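Local coordinates for protein 3-methylaspartate ammonia-lyase (Citrobacter amalonaticus, PDB 1KKO) that catalyses the reversible, magnesium-dependent anti elimination of ammonia from L-threo-3-methylaspartate to give mesaconate, as a homodimer of the enolase superfamily, at residues Ile179-Met184 against Asp190-Ala195; Ile185-Asp190 against Met389-Gly394; Glu209-Tyr214 against Leu235-Tyr240; Asp220-Leu225 against Pro229-Thr234. All blocks are in the same frame, centred on the assembly; numbering follows the deposited sequence.

Contact 1: residues Ile179-Met184 against Asp190-Ala195; sequences IAVDKM and DVLPHA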
# COMPACT_ATOMS: atom_id res chain seq x y z
N ILE A 179 -1.42 18.46 0.63
CA ILE A 179 -2.17 17.48 1.40
C ILE A 179 -1.26 16.39 1.98
O ILE A 179 -1.43 15.99 3.13
CB ILE A 179 -3.27 16.83 0.54
CG1 ILE A 179 -4.35 17.86 0.19
CG2 ILE A 179 -3.83 15.61 1.25
CD1 ILE A 179 -5.02 18.50 1.37
N ALA A 180 -0.29 15.92 1.20
CA ALA A 180 0.56 14.83 1.69
C ALA A 180 1.41 15.27 2.87
O ALA A 180 1.73 14.46 3.74
CB ALA A 180 1.42 14.28 0.57
N VAL A 181 1.78 16.55 2.91
CA VAL A 181 2.55 17.07 4.02
C VAL A 181 1.75 16.95 5.31
O VAL A 181 2.27 16.55 6.35
CB VAL A 181 2.99 18.53 3.75
CG1 VAL A 181 3.42 19.24 5.03
CG2 VAL A 181 4.13 18.53 2.76
N ASP A 182 0.46 17.29 5.25
CA ASP A 182 -0.39 17.16 6.43
C ASP A 182 -0.43 15.71 6.91
O ASP A 182 -0.33 15.45 8.11
CB ASP A 182 -1.82 17.61 6.14
CG ASP A 182 -1.93 19.09 5.89
OD1 ASP A 182 -0.94 19.82 6.10
OD2 ASP A 182 -3.00 19.60 5.47
N LYS A 183 -0.59 14.77 5.97
CA LYS A 183 -0.58 13.36 6.30
C LYS A 183 0.71 12.97 7.01
O LYS A 183 0.70 12.28 8.03
CB LYS A 183 -0.68 12.51 5.04
CG LYS A 183 -2.00 12.50 4.33
CD LYS A 183 -1.90 11.49 3.20
CE LYS A 183 -3.17 11.29 2.41
NZ LYS A 183 -2.88 10.34 1.28
N MSE A 184 1.82 13.45 6.47
CA MSE A 184 3.13 13.12 7.00
C MSE A 184 3.36 13.70 8.39
O MSE A 184 3.96 13.05 9.24
CB MSE A 184 4.20 13.57 6.02
CG MSE A 184 4.27 12.63 4.84
SE MSE A 184 5.46 13.23 3.46
CE MSE A 184 4.63 12.46 1.92
N ASP A 190 9.79 11.13 9.62
CA ASP A 190 11.12 11.67 9.95
C ASP A 190 11.66 12.66 8.92
O ASP A 190 12.34 13.62 9.28
CB ASP A 190 12.15 10.55 10.08
CG ASP A 190 11.72 9.45 11.02
OD1 ASP A 190 11.39 9.74 12.19
OD2 ASP A 190 11.73 8.26 10.67
N VAL A 191 11.40 12.40 7.64
CA VAL A 191 11.94 13.18 6.54
C VAL A 191 10.83 13.36 5.51
O VAL A 191 10.11 12.40 5.22
CB VAL A 191 13.15 12.47 5.90
CG1 VAL A 191 13.83 13.40 4.89
CG2 VAL A 191 14.14 11.99 6.96
N LEU A 192 10.71 14.54 4.92
CA LEU A 192 9.60 14.80 4.02
C LEU A 192 9.92 16.03 3.19
O LEU A 192 10.79 16.81 3.58
CB LEU A 192 8.31 15.04 4.83
CG LEU A 192 8.19 16.34 5.61
CD1 LEU A 192 6.74 16.56 6.01
CD2 LEU A 192 9.11 16.41 6.82
N PRO A 193 9.17 16.28 2.12
CA PRO A 193 8.10 15.47 1.56
C PRO A 193 8.32 15.11 0.09
O PRO A 193 7.36 14.68 -0.57
CB PRO A 193 6.95 16.45 1.60
CG PRO A 193 7.65 17.73 1.10
CD PRO A 193 9.10 17.64 1.56
N HIS A 194 9.54 15.30 -0.41
CA HIS A 194 9.92 15.10 -1.80
C HIS A 194 9.38 16.22 -2.72
O HIS A 194 10.18 16.93 -3.36
CB HIS A 194 9.55 13.69 -2.28
CG HIS A 194 9.99 13.40 -3.67
ND1 HIS A 194 11.06 12.59 -3.99
CD2 HIS A 194 9.48 13.83 -4.85
CE1 HIS A 194 11.19 12.54 -5.31
NE2 HIS A 194 10.23 13.27 -5.85
N ALA A 195 8.05 16.35 -2.79
CA ALA A 195 7.36 17.46 -3.45
C ALA A 195 7.37 17.49 -4.97
O ALA A 195 6.77 18.38 -5.56
CB ALA A 195 7.84 18.79 -2.89
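Met184, a selenomethionine, reaches Leu192 and Pro193 because its CG turns back beside the backbone N (chi1 -75°) and the chain beyond runs extended, carrying the selenium from the helix to the strand. On the other side Leu192 has its CG between its backbone N and carbonyl carbon (chi1 72°), which swings CD1 back against the helix. The two side chains pass in opposite directions: Met184 SE lies 3.6 Å from Leu192 CB, while Leu192 CD1 comes to 3.9 Å from Met184 CB, so the base of each chain is met by the far part of the other. Pro193 extends the same apolar patch, its CB 4.0 Å from Met184 SE. One helical turn earlier, Val181 lies alongside the proline ring, pointing the same way, with CG2 at 3.7 Å from Pro193 CB and 4.0 Å from Pro193 CG. The peptide bond before Pro193 is cis, and past it the backbone turns to positive phi at His194, the transition-state stabiliser, whose side chain leads away from the helix. Tyr214 of helix 209-225 also packs on Val181 and Pro193. The axes of the short segments 179-184 and 191-194 come within 8.5 Å and are nearly antiparallel, at 166°. A strand that turns back antiparallel along the helix before it, in the alpha-to-beta half of a barrel unit, and ends in the catalytic His194 is the arrangement of the TIM-type barrel of the enolase superfamily.

Contact 2: residues Ile185-Asp190 against Met389-Gly394; sequences ILKGVD and MGFDEG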
# COMPACT_ATOMS: atom_id res chain seq x y z
N ILE A 185 2.85 14.90 8.62
CA ILE A 185 2.96 15.50 9.96
C ILE A 185 2.10 14.69 10.94
O ILE A 185 2.54 14.36 12.04
CB ILE A 185 2.52 16.98 9.94
CG1 ILE A 185 3.50 17.81 9.13
CG2 ILE A 185 2.39 17.50 11.37
CD1 ILE A 185 2.94 19.15 8.69
N LEU A 186 0.88 14.35 10.53
CA LEU A 186 -0.01 13.56 11.39
C LEU A 186 0.63 12.24 11.78
O LEU A 186 0.38 11.73 12.86
CB LEU A 186 -1.35 13.28 10.72
CG LEU A 186 -2.33 14.46 10.66
CD1 LEU A 186 -3.57 14.12 9.86
CD2 LEU A 186 -2.69 14.89 12.07
N LYS A 187 1.43 11.67 10.87
CA LYS A 187 2.06 10.37 11.11
C LYS A 187 3.55 10.47 11.51
O LYS A 187 4.27 9.47 11.46
CB LYS A 187 1.83 9.44 9.92
CG LYS A 187 0.35 9.06 9.84
CD LYS A 187 -0.00 8.11 8.73
CE LYS A 187 -1.44 7.62 8.86
NZ LYS A 187 -1.88 6.80 7.68
N GLY A 188 3.97 11.66 11.93
CA GLY A 188 5.29 11.90 12.50
C GLY A 188 6.45 11.46 11.65
O GLY A 188 7.47 10.98 12.15
N VAL A 189 6.35 11.69 10.35
CA VAL A 189 7.37 11.20 9.43
C VAL A 189 8.71 11.90 9.65
O VAL A 189 8.77 13.11 9.86
CB VAL A 189 6.87 11.31 7.98
CG1 VAL A 189 7.93 10.89 6.99
CG2 VAL A 189 5.64 10.44 7.81
N ASP A 190 9.79 11.13 9.62
CA ASP A 190 11.12 11.67 9.95
C ASP A 190 11.66 12.66 8.92
O ASP A 190 12.34 13.62 9.28
CB ASP A 190 12.15 10.55 10.08
CG ASP A 190 11.72 9.45 11.02
OD1 ASP A 190 11.39 9.74 12.19
OD2 ASP A 190 11.73 8.26 10.67
N MSE A 389 2.06 6.01 -4.31
CA MSE A 389 1.96 7.46 -4.21
C MSE A 389 0.93 7.90 -3.18
O MSE A 389 0.75 9.09 -2.97
CB MSE A 389 1.69 8.09 -5.58
CG MSE A 389 2.94 8.14 -6.44
SE MSE A 389 4.36 9.20 -5.62
CE MSE A 389 5.30 9.78 -7.15
N GLY A 390 0.27 6.97 -2.51
CA GLY A 390 -0.69 7.33 -1.49
C GLY A 390 -0.07 7.71 -0.16
O GLY A 390 -0.74 8.31 0.68
N PHE A 391 1.21 7.36 0.00
CA PHE A 391 2.01 7.56 1.21
C PHE A 391 1.58 6.69 2.40
O PHE A 391 2.40 6.00 3.01
CB PHE A 391 2.10 9.04 1.64
CG PHE A 391 2.52 9.19 3.07
CD1 PHE A 391 1.59 9.49 4.05
CD2 PHE A 391 3.84 8.94 3.46
CE1 PHE A 391 1.95 9.55 5.35
CE2 PHE A 391 4.18 9.01 4.79
CZ PHE A 391 3.23 9.32 5.72
N ASP A 392 0.30 6.70 2.72
CA ASP A 392 -0.16 5.98 3.91
C ASP A 392 0.19 4.51 3.84
O ASP A 392 0.63 3.90 4.83
CB ASP A 392 -1.68 6.12 4.06
CG ASP A 392 -2.11 7.53 4.15
OD1 ASP A 392 -1.75 8.20 5.15
OD2 ASP A 392 -2.83 8.04 3.25
N GLU A 393 -0.05 3.92 2.68
CA GLU A 393 0.18 2.51 2.48
C GLU A 393 1.66 2.17 2.61
O GLU A 393 2.03 1.21 3.27
CB GLU A 393 -0.35 2.08 1.12
CG GLU A 393 -1.86 2.26 0.95
CD GLU A 393 -2.28 3.58 0.31
OE1 GLU A 393 -3.23 3.55 -0.50
OE2 GLU A 393 -1.70 4.64 0.62
N GLY A 394 2.51 2.95 1.96
CA GLY A 394 3.95 2.72 2.06
C GLY A 394 4.43 2.86 3.49
O GLY A 394 5.31 2.12 3.91
O HOH W 1 0.19 4.88 7.32
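Lys187 and Phe391 bury the most surface here, with Val189 and Asp392 completing the contact. Lys187 leaves the end of its helix as a straight chain, all torsions beyond CG extended, and runs head to tail with Phe391, its CD 4.2 Å from Phe391 CE1. The side chains of Lys187 and Asp392 are nearly perpendicular, and NZ ends in a salt bridge on Asp392 OD1 at 2.9 Å, from above the carboxylate plane, 37° out of it. A water links the two residues again, accepting from Lys187 NZ at 2.8 Å and donating to Asp392 O at 2.7 Å. With the carbonyls of Ser13 and Phe15 of the second subunit, four oxygens ring the ammonium group, so at least one N-H must be shared. Tyr16 of that subunit bonds to Asp392 OD1, placing the salt bridge in the dimer interface, while Asp392 OD2 pairs with Lys183 of helix 179-186. Phe391 has CG swung away from its backbone N (chi1 162°), which brings the ring's far edge to Val189: CG2 lies near the ring plane, 3.4 Å from Phe391 CZ and 3.6 Å from CE2. Gly188, at positive phi, is the C-prime residue of a Schellman motif ending helix 179-186. The contact thus joins the C-terminal end of that helix, just before strand 191-194, to the N-cap of the last helix, 392-410.

Contact 3: residues Glu209-Tyr214 against Leu235-Tyr240; sequences EKLREY and LHIDVY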
# COMPACT_ATOMS: atom_id res chain seq x y z
N GLU A 209 11.50 31.16 -7.20
CA GLU A 209 10.62 31.79 -6.23
C GLU A 209 9.49 30.88 -5.75
O GLU A 209 9.08 30.95 -4.59
CB GLU A 209 10.04 33.10 -6.81
CG GLU A 209 8.97 32.94 -7.88
CD GLU A 209 9.51 32.60 -9.26
OE1 GLU A 209 10.73 32.46 -9.41
OE2 GLU A 209 8.70 32.46 -10.20
N LYS A 210 8.97 30.04 -6.64
CA LYS A 210 7.90 29.12 -6.24
C LYS A 210 8.43 28.11 -5.21
O LYS A 210 7.82 27.89 -4.17
CB LYS A 210 7.27 28.44 -7.45
CG LYS A 210 6.36 29.38 -8.26
CD LYS A 210 6.08 28.87 -9.65
CE LYS A 210 5.55 29.99 -10.56
NZ LYS A 210 4.07 29.93 -10.73
N LEU A 211 9.59 27.53 -5.48
CA LEU A 211 10.17 26.59 -4.53
C LEU A 211 10.49 27.29 -3.23
O LEU A 211 10.30 26.74 -2.15
CB LEU A 211 11.41 25.91 -5.10
CG LEU A 211 12.12 25.00 -4.10
CD1 LEU A 211 11.19 23.91 -3.58
CD2 LEU A 211 13.33 24.38 -4.77
N ARG A 212 10.97 28.53 -3.30
CA ARG A 212 11.27 29.28 -2.09
C ARG A 212 10.02 29.40 -1.22
O ARG A 212 10.05 29.15 -0.01
CB ARG A 212 11.78 30.67 -2.43
CG ARG A 212 12.05 31.51 -1.21
CD ARG A 212 12.52 32.91 -1.52
NE ARG A 212 13.63 32.87 -2.44
CZ ARG A 212 14.86 32.48 -2.12
NH1 ARG A 212 15.15 32.13 -0.87
NH2 ARG A 212 15.79 32.46 -3.05
N GLU A 213 8.92 29.77 -1.86
CA GLU A 213 7.65 29.96 -1.17
C GLU A 213 7.13 28.62 -0.64
O GLU A 213 6.53 28.56 0.43
CB GLU A 213 6.66 30.65 -2.10
CG GLU A 213 7.18 32.03 -2.50
CD GLU A 213 6.12 32.95 -3.06
OE1 GLU A 213 5.03 33.03 -2.47
OE2 GLU A 213 6.39 33.62 -4.09
N TYR A 214 7.38 27.55 -1.38
CA TYR A 214 6.98 26.22 -0.93
C TYR A 214 7.74 25.78 0.33
O TYR A 214 7.15 25.23 1.26
CB TYR A 214 7.14 25.18 -2.03
CG TYR A 214 6.74 23.82 -1.54
CD1 TYR A 214 5.40 23.49 -1.36
CD2 TYR A 214 7.69 22.86 -1.19
CE1 TYR A 214 5.02 22.27 -0.87
CE2 TYR A 214 7.32 21.63 -0.71
CZ TYR A 214 5.99 21.34 -0.55
OH TYR A 214 5.63 20.10 -0.06
N LEU A 235 13.85 18.18 5.97
CA LEU A 235 13.22 18.48 4.70
C LEU A 235 14.09 17.95 3.57
O LEU A 235 15.30 18.15 3.56
CB LEU A 235 13.00 19.98 4.54
CG LEU A 235 12.30 20.65 5.72
CD1 LEU A 235 12.05 22.12 5.38
CD2 LEU A 235 11.00 19.94 6.08
N HIS A 236 13.47 17.27 2.62
CA HIS A 236 14.18 16.67 1.49
C HIS A 236 13.26 16.86 0.30
O HIS A 236 12.14 16.35 0.27
CB HIS A 236 14.46 15.21 1.83
CG HIS A 236 15.14 14.41 0.77
ND1 HIS A 236 15.95 13.34 1.08
CD2 HIS A 236 15.08 14.45 -0.58
CE1 HIS A 236 16.36 12.76 -0.03
NE2 HIS A 236 15.85 13.41 -1.06
N ILE A 237 13.73 17.65 -0.66
CA ILE A 237 12.95 18.01 -1.83
C ILE A 237 13.73 17.65 -3.08
O ILE A 237 14.92 17.95 -3.18
CB ILE A 237 12.62 19.51 -1.79
CG1 ILE A 237 11.69 19.81 -0.60
CG2 ILE A 237 12.01 19.97 -3.11
CD1 ILE A 237 11.52 21.29 -0.27
N ASP A 238 13.06 16.99 -4.02
CA ASP A 238 13.66 16.55 -5.28
C ASP A 238 13.23 17.50 -6.38
O ASP A 238 12.03 17.68 -6.64
CB ASP A 238 13.20 15.13 -5.61
CG ASP A 238 13.97 14.48 -6.75
OD1 ASP A 238 14.71 15.16 -7.53
OD2 ASP A 238 13.87 13.24 -6.92
N VAL A 239 14.22 18.09 -7.03
CA VAL A 239 13.96 19.11 -8.05
C VAL A 239 14.24 18.69 -9.49
O VAL A 239 14.16 19.51 -10.39
CB VAL A 239 14.68 20.42 -7.72
CG1 VAL A 239 14.30 20.88 -6.33
CG2 VAL A 239 16.19 20.25 -7.83
N TYR A 240 14.56 17.42 -9.72
CA TYR A 240 14.62 16.89 -11.08
C TYR A 240 15.40 17.75 -12.06
O TYR A 240 14.99 17.93 -13.21
CB TYR A 240 13.19 16.66 -11.60
CG TYR A 240 12.56 15.52 -10.87
CD1 TYR A 240 11.89 15.73 -9.68
CD2 TYR A 240 12.69 14.22 -11.33
CE1 TYR A 240 11.34 14.70 -8.97
CE2 TYR A 240 12.13 13.16 -10.63
CZ TYR A 240 11.46 13.41 -9.45
OH TYR A 240 10.91 12.37 -8.74
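Leu211 and Ile237 overlap head to tail, the leucine reaching in from the helix and the isoleucine out from the strand, so that Leu211 CD1 and Ile237 CG2 meet at 4.1 Å. The second leucine branch serves a different neighbour: Leu211 lies nearly perpendicular to Val239, with CD2 4.0 Å from Val239 CG1. Leu211 CG lies opposite its backbone N (chi1 175°), which sends the fork out to the strand, one methyl for Ile237 and the other for Val239 just past the strand's end. Tyr214, one turn further along the helix, turns the edge of its ring to the isoleucine; Ile237 CD1 lies near the ring plane, 4.2 Å from Tyr214 CD2. The far end of this tyrosine is held elsewhere, its hydroxyl hydrogen-bonded to the carbonyl of Arg177. Ile237 also packs on Val215 and Leu218 of the same helix and on Pro193 of the adjacent strand. Alternation along the strand sends Asp238 to the other side, where it is a magnesium ligand. Its OD1 accepts from Tyr240 N at 3.2 Å, an Asx turn in which the N-H arrives from the anti side, 35° out of the carboxylate plane. A helix packed on the outward side of a strand and on the residue after it, while the strand's inward carboxylate binds magnesium at the C-terminal end, is the pattern of the enolase-superfamily barrel.

Contact 4: residues Asp220-Leu225 against Pro229-Thr234; sequences DRILSL and PRYHPT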
# COMPACT_ATOMS: atom_id res chain seq x y z
N ASP A 220 6.52 26.27 7.80
CA ASP A 220 5.41 26.88 8.55
C ASP A 220 4.37 25.82 8.93
O ASP A 220 3.89 25.79 10.06
CB ASP A 220 4.71 27.96 7.71
CG ASP A 220 5.35 29.33 7.84
OD1 ASP A 220 6.15 29.56 8.76
OD2 ASP A 220 5.09 30.24 7.03
N ARG A 221 4.04 24.95 7.98
CA ARG A 221 3.01 23.94 8.20
C ARG A 221 3.42 22.98 9.29
O ARG A 221 2.62 22.62 10.16
CB ARG A 221 2.73 23.17 6.91
CG ARG A 221 1.45 22.38 6.93
CD ARG A 221 0.20 23.26 6.93
NE ARG A 221 -1.02 22.49 6.73
CZ ARG A 221 -2.24 22.99 6.83
NH1 ARG A 221 -2.42 24.28 7.14
NH2 ARG A 221 -3.29 22.21 6.64
N ILE A 222 4.67 22.54 9.24
CA ILE A 222 5.23 21.64 10.24
C ILE A 222 5.20 22.30 11.61
O ILE A 222 4.72 21.71 12.57
CB ILE A 222 6.66 21.22 9.85
CG1 ILE A 222 6.62 20.29 8.63
CG2 ILE A 222 7.35 20.53 11.02
CD1 ILE A 222 7.96 20.18 7.91
N LEU A 223 5.70 23.53 11.70
CA LEU A 223 5.76 24.23 12.98
C LEU A 223 4.36 24.54 13.52
O LEU A 223 4.15 24.54 14.73
CB LEU A 223 6.61 25.50 12.87
CG LEU A 223 8.09 25.25 12.58
CD1 LEU A 223 8.83 26.55 12.29
CD2 LEU A 223 8.74 24.50 13.73
N SER A 224 3.40 24.76 12.62
CA SER A 224 2.02 25.05 13.02
C SER A 224 1.24 23.81 13.48
O SER A 224 0.56 23.83 14.51
CB SER A 224 1.26 25.70 11.86
OG SER A 224 -0.10 25.91 12.20
N LEU A 225 1.33 22.73 12.70
CA LEU A 225 0.52 21.53 12.95
C LEU A 225 1.09 20.52 13.94
O LEU A 225 0.34 19.73 14.52
CB LEU A 225 0.24 20.81 11.62
CG LEU A 225 -0.90 21.36 10.76
CD1 LEU A 225 -0.69 22.81 10.41
CD2 LEU A 225 -1.04 20.51 9.50
N PRO A 229 6.81 20.28 20.27
CA PRO A 229 8.01 20.93 19.73
C PRO A 229 9.16 19.95 19.58
O PRO A 229 10.23 20.32 19.11
CB PRO A 229 8.35 21.98 20.80
CG PRO A 229 7.17 22.06 21.66
CD PRO A 229 6.51 20.73 21.63
N ARG A 230 8.94 18.71 19.99
CA ARG A 230 9.94 17.67 19.85
C ARG A 230 10.02 17.21 18.39
O ARG A 230 11.02 16.61 17.99
CB ARG A 230 9.60 16.48 20.74
CG ARG A 230 9.55 16.83 22.23
CD ARG A 230 9.31 15.62 23.13
NE ARG A 230 8.00 15.01 22.91
CZ ARG A 230 6.85 15.50 23.36
NH1 ARG A 230 6.82 16.63 24.07
NH2 ARG A 230 5.71 14.87 23.11
N TYR A 231 8.98 17.48 17.60
CA TYR A 231 8.95 17.06 16.20
C TYR A 231 9.74 18.04 15.34
O TYR A 231 9.30 19.15 15.09
CB TYR A 231 7.51 16.96 15.69
CG TYR A 231 7.39 16.45 14.27
CD1 TYR A 231 7.93 15.22 13.89
CD2 TYR A 231 6.76 17.20 13.30
CE1 TYR A 231 7.82 14.76 12.59
CE2 TYR A 231 6.65 16.75 12.00
CZ TYR A 231 7.18 15.53 11.66
OH TYR A 231 7.06 15.10 10.36
N HIS A 232 10.90 17.58 14.88
CA HIS A 232 11.85 18.42 14.15
C HIS A 232 12.36 17.61 12.96
O HIS A 232 13.51 17.16 12.95
CB HIS A 232 13.01 18.77 15.10
CG HIS A 232 13.90 19.87 14.61
ND1 HIS A 232 15.11 19.64 14.00
CD2 HIS A 232 13.78 21.22 14.70
CE1 HIS A 232 15.68 20.80 13.71
NE2 HIS A 232 14.89 21.77 14.12
N PRO A 233 11.51 17.40 11.96
CA PRO A 233 11.89 16.56 10.83
C PRO A 233 12.88 17.23 9.89
O PRO A 233 13.11 18.43 9.94
CB PRO A 233 10.57 16.35 10.10
CG PRO A 233 9.85 17.61 10.37
CD PRO A 233 10.13 17.90 11.82
N THR A 234 13.46 16.41 9.03
CA THR A 234 14.33 16.90 7.97
C THR A 234 13.53 17.12 6.70
O THR A 234 12.64 16.33 6.39
CB THR A 234 15.44 15.88 7.73
OG1 THR A 234 16.34 15.93 8.84
CG2 THR A 234 16.29 16.21 6.51
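This is an apolar contact at the N-terminal end of the barrel strands of the TIM-type fold, where the last turns of helix 209-225 meet the loop that leads into strand 234-238 in an alpha-to-beta connection. Ile222 carries the helix side alone and rests against both Tyr231 and Pro233, which pack on each other. The trans placement of Ile222 CG2 against its backbone N lets this methyl reach both, at 4.0 Å from Tyr231 CE2 and 3.9 Å from Pro233 CG, while Ile222 CD1 lies 4.0 Å from Pro233 CG. Ile222 and Pro233 lie flank to flank, running opposite ways, and the methyl approaches the tyrosine ring obliquely. Behind this contact, Ile222 and Pro233 both touch Leu192 of strand 191-194, and Ile222 also packs on Ile185 of helix 179-186. Arg221, the residue before it, pairs with Asp182 and with Asp30 of the second subunit. The hydroxyl of Tyr231 is hydrogen-bonded to the carbonyl of Val189. Pro233 CD sits 3.6 Å above the plane of the Tyr231 ring, over its centre.

All four contacts lie in the C-terminal barrel domain. Contacts 1 and 2 share Asp190 and helix 179-186 and have centres about 7 Å apart; contacts 3 and 4 share helix 209-225, with centres about 17 Å apart. Strands 191-194 and 234-238 are sheet neighbours, so contact 1 pairs directly with contact 3 through Leu192 and His194 on His236. Along the chain the segments of contacts 1 and 2 alternate, and contact 1 closes before contacts 3 and 4 open. Contact 4 is nested within contact 3, and both within contact 2, which brings the start of helix 392-410 against the end of helix 179-186. Contacts 1, 2 and 4 touch the second subunit; contacts 1 and 3 carry His194 and Asp238.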